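Local atomic coordinates of putative iron-uptake ABC transport system,periplasmic iron-binding protein (Campylobacter jejuni, PDB entry 3E13), a protein that binds a ferric ion and probably delivers it, as a periplasmic solute-binding protein, to an ABC transporter for iron uptake. Residues A[13-16]-A[17-20]; A[120-123]-A[124-127]. One frame throughout, in Å; residues are numbered along the deposited sequence.

Contact 1: A[13-16]-A[17-20]; sequences NADF and EIIK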
loop_
_atom_site.group_PDB
_atom_site.type_symbol
_atom_site.label_atom_id
_atom_site.label_comp_id
_atom_site.label_asym_id
_atom_site.label_seq_id
_atom_site.Cartn_x
_atom_site.Cartn_y
_atom_site.Cartn_z
ATOM N N ASN A 13 8.883 6.360 8.884
ATOM C CA ASN A 13 9.991 6.480 9.815
ATOM C C ASN A 13 10.542 5.153 10.259
ATOM O O ASN A 13 11.731 5.011 10.491
ATOM C CB ASN A 13 9.538 7.266 11.024
ATOM C CG ASN A 13 9.927 8.666 10.939
ATOM O OD1 ASN A 13 9.939 9.256 9.839
ATOM N ND2 ASN A 13 10.330 9.227 12.067
ATOM N N ALA A 14 9.692 4.133 10.351
ATOM C CA ALA A 14 10.148 2.812 10.757
ATOM C C ALA A 14 11.225 2.230 9.870
ATOM O O ALA A 14 12.090 1.468 10.303
ATOM C CB ALA A 14 8.966 1.819 10.847
ATOM N N ASP A 15 11.223 2.600 8.600
ATOM C CA ASP A 15 12.199 2.079 7.670
ATOM C C ASP A 15 13.625 2.489 8.026
ATOM O O ASP A 15 14.564 1.732 7.730
ATOM C CB ASP A 15 11.859 2.570 6.275
ATOM C CG ASP A 15 10.609 1.930 5.761
ATOM O OD1 ASP A 15 10.311 2.048 4.546
ATOM O OD2 ASP A 15 9.942 1.184 6.489
ATOM N N PHE A 16 13.771 3.679 8.591
ATOM C CA PHE A 16 15.114 4.172 8.971
ATOM C C PHE A 16 15.764 3.250 9.979
ATOM O O PHE A 16 16.968 2.926 9.851
ATOM C CB PHE A 16 15.070 5.571 9.519
ATOM C CG PHE A 16 14.604 6.617 8.528
ATOM C CD1 PHE A 16 13.710 7.616 8.939
ATOM C CD2 PHE A 16 15.081 6.646 7.233
ATOM C CE1 PHE A 16 13.273 8.600 8.049
ATOM C CE2 PHE A 16 14.636 7.632 6.319
ATOM C CZ PHE A 16 13.745 8.608 6.744
ATOM N N GLU A 17 14.976 2.789 10.952
ATOM C CA GLU A 17 15.452 1.840 11.955
ATOM C C GLU A 17 15.891 0.535 11.273
ATOM O O GLU A 17 16.931 -0.077 11.634
ATOM C CB GLU A 17 14.391 1.531 13.036
ATOM C CG GLU A 17 14.778 0.327 13.921
ATOM C CD GLU A 17 13.842 -0.063 15.087
ATOM O OE1 GLU A 17 12.637 0.205 15.050
ATOM O OE2 GLU A 17 14.350 -0.687 16.055
ATOM N N ILE A 18 15.059 0.056 10.339
ATOM C CA ILE A 18 15.341 -1.205 9.651
ATOM C C ILE A 18 16.650 -1.113 8.893
ATOM O O ILE A 18 17.458 -2.018 8.923
ATOM C CB ILE A 18 14.130 -1.596 8.718
ATOM C CG1 ILE A 18 12.907 -1.893 9.606
ATOM C CG2 ILE A 18 14.524 -2.662 7.738
ATOM C CD1 ILE A 18 11.634 -2.114 8.863
ATOM N N ILE A 19 16.874 0.016 8.240
ATOM C CA ILE A 19 18.040 0.184 7.433
ATOM C C ILE A 19 19.281 0.230 8.332
ATOM O O ILE A 19 20.283 -0.386 8.017
ATOM C CB ILE A 19 17.885 1.429 6.524
ATOM C CG1 ILE A 19 16.901 1.095 5.357
ATOM C CG2 ILE A 19 19.251 1.884 6.029
ATOM C CD1 ILE A 19 16.325 2.318 4.695
ATOM N N LYS A 20 19.189 0.913 9.460
ATOM C CA LYS A 20 20.294 0.980 10.424
ATOM C C LYS A 20 20.644 -0.388 10.916
ATOM O O LYS A 20 21.834 -0.767 10.977
ATOM C CB LYS A 20 19.900 1.851 11.614
ATOM C CG LYS A 20 20.065 3.323 11.398
ATOM C CD LYS A 20 20.130 4.036 12.771
ATOM C CE LYS A 20 19.165 5.212 12.848
ATOM N NZ LYS A 20 19.487 6.054 14.031
HETATM O O HOH W 1 13.014 4.477 12.603
HETATM O O HOH W 2 10.953 1.043 13.465
#
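Ile18 and Ile19 bind back to Ala14 and Asp15 in the first turns of helix 14-26, the helix of the beta-alpha-beta unit between parallel strands 3-8 and 29-34. The bonds are the i to i+4 kind of an alpha helix. Ile18 N reaches Ala14 O at 3.3 Å and Ile19 N reaches Asp15 O at 2.9 Å. Lys20 N closes the next turn on Phe16 O at 3.0 Å. Between side chains there is little contact. In Ile18 and Ile19, CG1 stands beside the residue's own backbone N (chi1 -66° and -75°) and lies back over the preceding turn. Ile19 CG1 thus comes within 3.4 Å of Asp15 O.

Farther out, the helix packs on helix 260-268 and strand 29-34. Ile18 meets Ile262, Ile265 and Leu266 of helix 260-268. Phe16 and Ile19 rest on His32 of strand 29-34, and Ile19 also touches Val30. Asp15 is buried and its OD1 forms a salt bridge with Arg10. The Asp15 side chain lies close to the iron ligand Tyr12, about 9 Å from the ferric ion, and so belongs to the surroundings of the metal site.

A water bridges Glu17 to the first turn. Glu17, which also touches Ile265, extends with CG anti to its backbone N (chi1 168°), and the water donates to its OE1 at 2.5 Å and, weakly, to Ala14 O.

Contact 2: A[120-123]-A[124-127]; sequences KNYE and DLAK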
loop_
_atom_site.group_PDB
_atom_site.type_symbol
_atom_site.label_atom_id
_atom_site.label_comp_id
_atom_site.label_asym_id
_atom_site.label_seq_id
_atom_site.Cartn_x
_atom_site.Cartn_y
_atom_site.Cartn_z
ATOM N N LYS A 120 -21.245 -0.743 3.108
ATOM C CA LYS A 120 -20.766 -2.101 3.332
ATOM C C LYS A 120 -19.702 -2.589 2.285
ATOM O O LYS A 120 -18.823 -3.326 2.636
ATOM C CB LYS A 120 -21.962 -3.071 3.318
ATOM C CG LYS A 120 -22.932 -2.904 4.471
ATOM C CD LYS A 120 -22.424 -3.603 5.680
ATOM C CE LYS A 120 -23.305 -3.366 6.924
ATOM N NZ LYS A 120 -22.574 -3.887 8.123
ATOM N N ASN A 121 -19.808 -2.125 1.032
ATOM C CA ASN A 121 -18.990 -2.561 -0.078
ATOM C C ASN A 121 -18.343 -1.352 -0.743
ATOM O O ASN A 121 -18.857 -0.259 -0.612
ATOM C CB ASN A 121 -19.892 -3.244 -1.110
ATOM C CG ASN A 121 -20.627 -4.449 -0.515
ATOM O OD1 ASN A 121 -20.008 -5.316 0.091
ATOM N ND2 ASN A 121 -21.961 -4.488 -0.661
ATOM N N TYR A 122 -17.265 -1.576 -1.466
ATOM C CA TYR A 122 -16.603 -0.496 -2.246
ATOM C C TYR A 122 -17.611 0.220 -3.086
ATOM O O TYR A 122 -17.542 1.449 -3.174
ATOM C CB TYR A 122 -15.386 -0.975 -3.061
ATOM C CG TYR A 122 -14.278 -1.469 -2.159
ATOM C CD1 TYR A 122 -14.021 -2.820 -2.027
ATOM C CD2 TYR A 122 -13.555 -0.574 -1.345
ATOM C CE1 TYR A 122 -13.028 -3.291 -1.151
ATOM C CE2 TYR A 122 -12.567 -1.022 -0.465
ATOM C CZ TYR A 122 -12.290 -2.401 -0.401
ATOM O OH TYR A 122 -11.403 -2.848 0.504
ATOM N N GLU A 123 -18.572 -0.522 -3.660
ATOM C CA GLU A 123 -19.566 0.031 -4.583
ATOM C C GLU A 123 -20.354 1.154 -3.924
ATOM O O GLU A 123 -20.731 2.148 -4.556
ATOM C CB GLU A 123 -20.514 -1.096 -5.019
ATOM C CG GLU A 123 -21.790 -0.621 -5.676
ATOM C CD GLU A 123 -22.700 -1.777 -6.061
ATOM O OE1 GLU A 123 -22.643 -2.849 -5.418
ATOM O OE2 GLU A 123 -23.508 -1.556 -6.986
ATOM N N ASP A 124 -20.577 1.018 -2.637
ATOM C CA ASP A 124 -21.424 1.957 -1.922
ATOM C C ASP A 124 -20.802 3.365 -1.853
ATOM O O ASP A 124 -21.509 4.358 -1.708
ATOM C CB ASP A 124 -21.721 1.424 -0.525
ATOM C CG ASP A 124 -22.498 0.139 -0.529
ATOM O OD1 ASP A 124 -23.338 -0.045 -1.452
ATOM O OD2 ASP A 124 -22.353 -0.753 0.384
ATOM N N LEU A 125 -19.467 3.462 -1.909
ATOM C CA LEU A 125 -18.813 4.778 -1.899
ATOM C C LEU A 125 -19.272 5.689 -3.030
ATOM O O LEU A 125 -19.126 6.918 -2.926
ATOM C CB LEU A 125 -17.310 4.641 -2.005
ATOM C CG LEU A 125 -16.647 3.969 -0.801
ATOM C CD1 LEU A 125 -15.263 3.472 -1.235
ATOM C CD2 LEU A 125 -16.513 4.969 0.308
ATOM N N ALA A 126 -19.773 5.091 -4.105
ATOM C CA ALA A 126 -20.176 5.801 -5.332
ATOM C C ALA A 126 -21.699 6.112 -5.387
ATOM O O ALA A 126 -22.174 6.743 -6.344
ATOM C CB ALA A 126 -19.766 4.999 -6.535
ATOM N N LYS A 127 -22.433 5.700 -4.348
ATOM C CA LYS A 127 -23.880 5.891 -4.297
ATOM C C LYS A 127 -24.289 7.317 -3.988
ATOM O O LYS A 127 -23.683 8.010 -3.195
ATOM C CB LYS A 127 -24.535 4.912 -3.314
ATOM C CG LYS A 127 -24.492 3.500 -3.860
ATOM C CD LYS A 127 -25.142 2.529 -2.995
ATOM C CE LYS A 127 -25.165 1.128 -3.641
ATOM N NZ LYS A 127 -25.929 0.196 -2.698
HETATM O O HOH W 3 -23.396 -2.587 -2.411
#
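A run of overlapping i to i+3 turns in the loop between strands 97-109 and 134-135 is held by Asp124, whose carboxylate folds back on the backbone that leads into it. Its OD2 accepts two amides. Lys120 N arrives at 2.9 Å on the anti lone pair, while Asn121 N, at 3.0 Å, comes from above the carboxylate plane. CG beside the backbone N of Asp124 (chi1 -63°) brings OD2 within reach of both N-H groups. In return, Asp124 N donates to Asn121 O at 2.9 Å. Three more i to i+3 bonds follow, Leu125 N to Tyr122 O, Ala126 N to Glu123 O and Lys127 N to Asp124 O.

The other oxygen, OD1, forms a salt bridge with Lys127 NZ at 2.9 Å, nearly along the C-O axis. A water donates to it and to Glu123 OE1. On the inner side, Leu125 CD1 lies at the edge of the Tyr122 ring, 4.4 Å from CD2. Tyr122 OH is bonded to Arg104 O and His232 N, and Leu125 packs on Trp163 and Val167 of helix 157-170.

Two amides, an ammonium group and a water thus share one buried carboxylate. They fix its rotation and would be expected to favour its charged form.

How the contacts relate
Both contacts are local, each within eight consecutive residues, and both are partly buried. They share no secondary-structure element. Their centres are 37 Å apart, on opposite sides of the chain's centre, and their nearest atoms are about 23 Å apart. Contact 1 is the start of a helix within a beta-alpha-beta unit, held across its segments by main-chain i to i+4 bonds. Contact 2 is a run of loop turns with i to i+3 bonds, and a side-chain carboxylate does much of the holding. Each has a buried aspartate in a salt bridge: that of contact 1 pairs outside its segments, beside the iron site, and that of contact 2 pairs within its own turns.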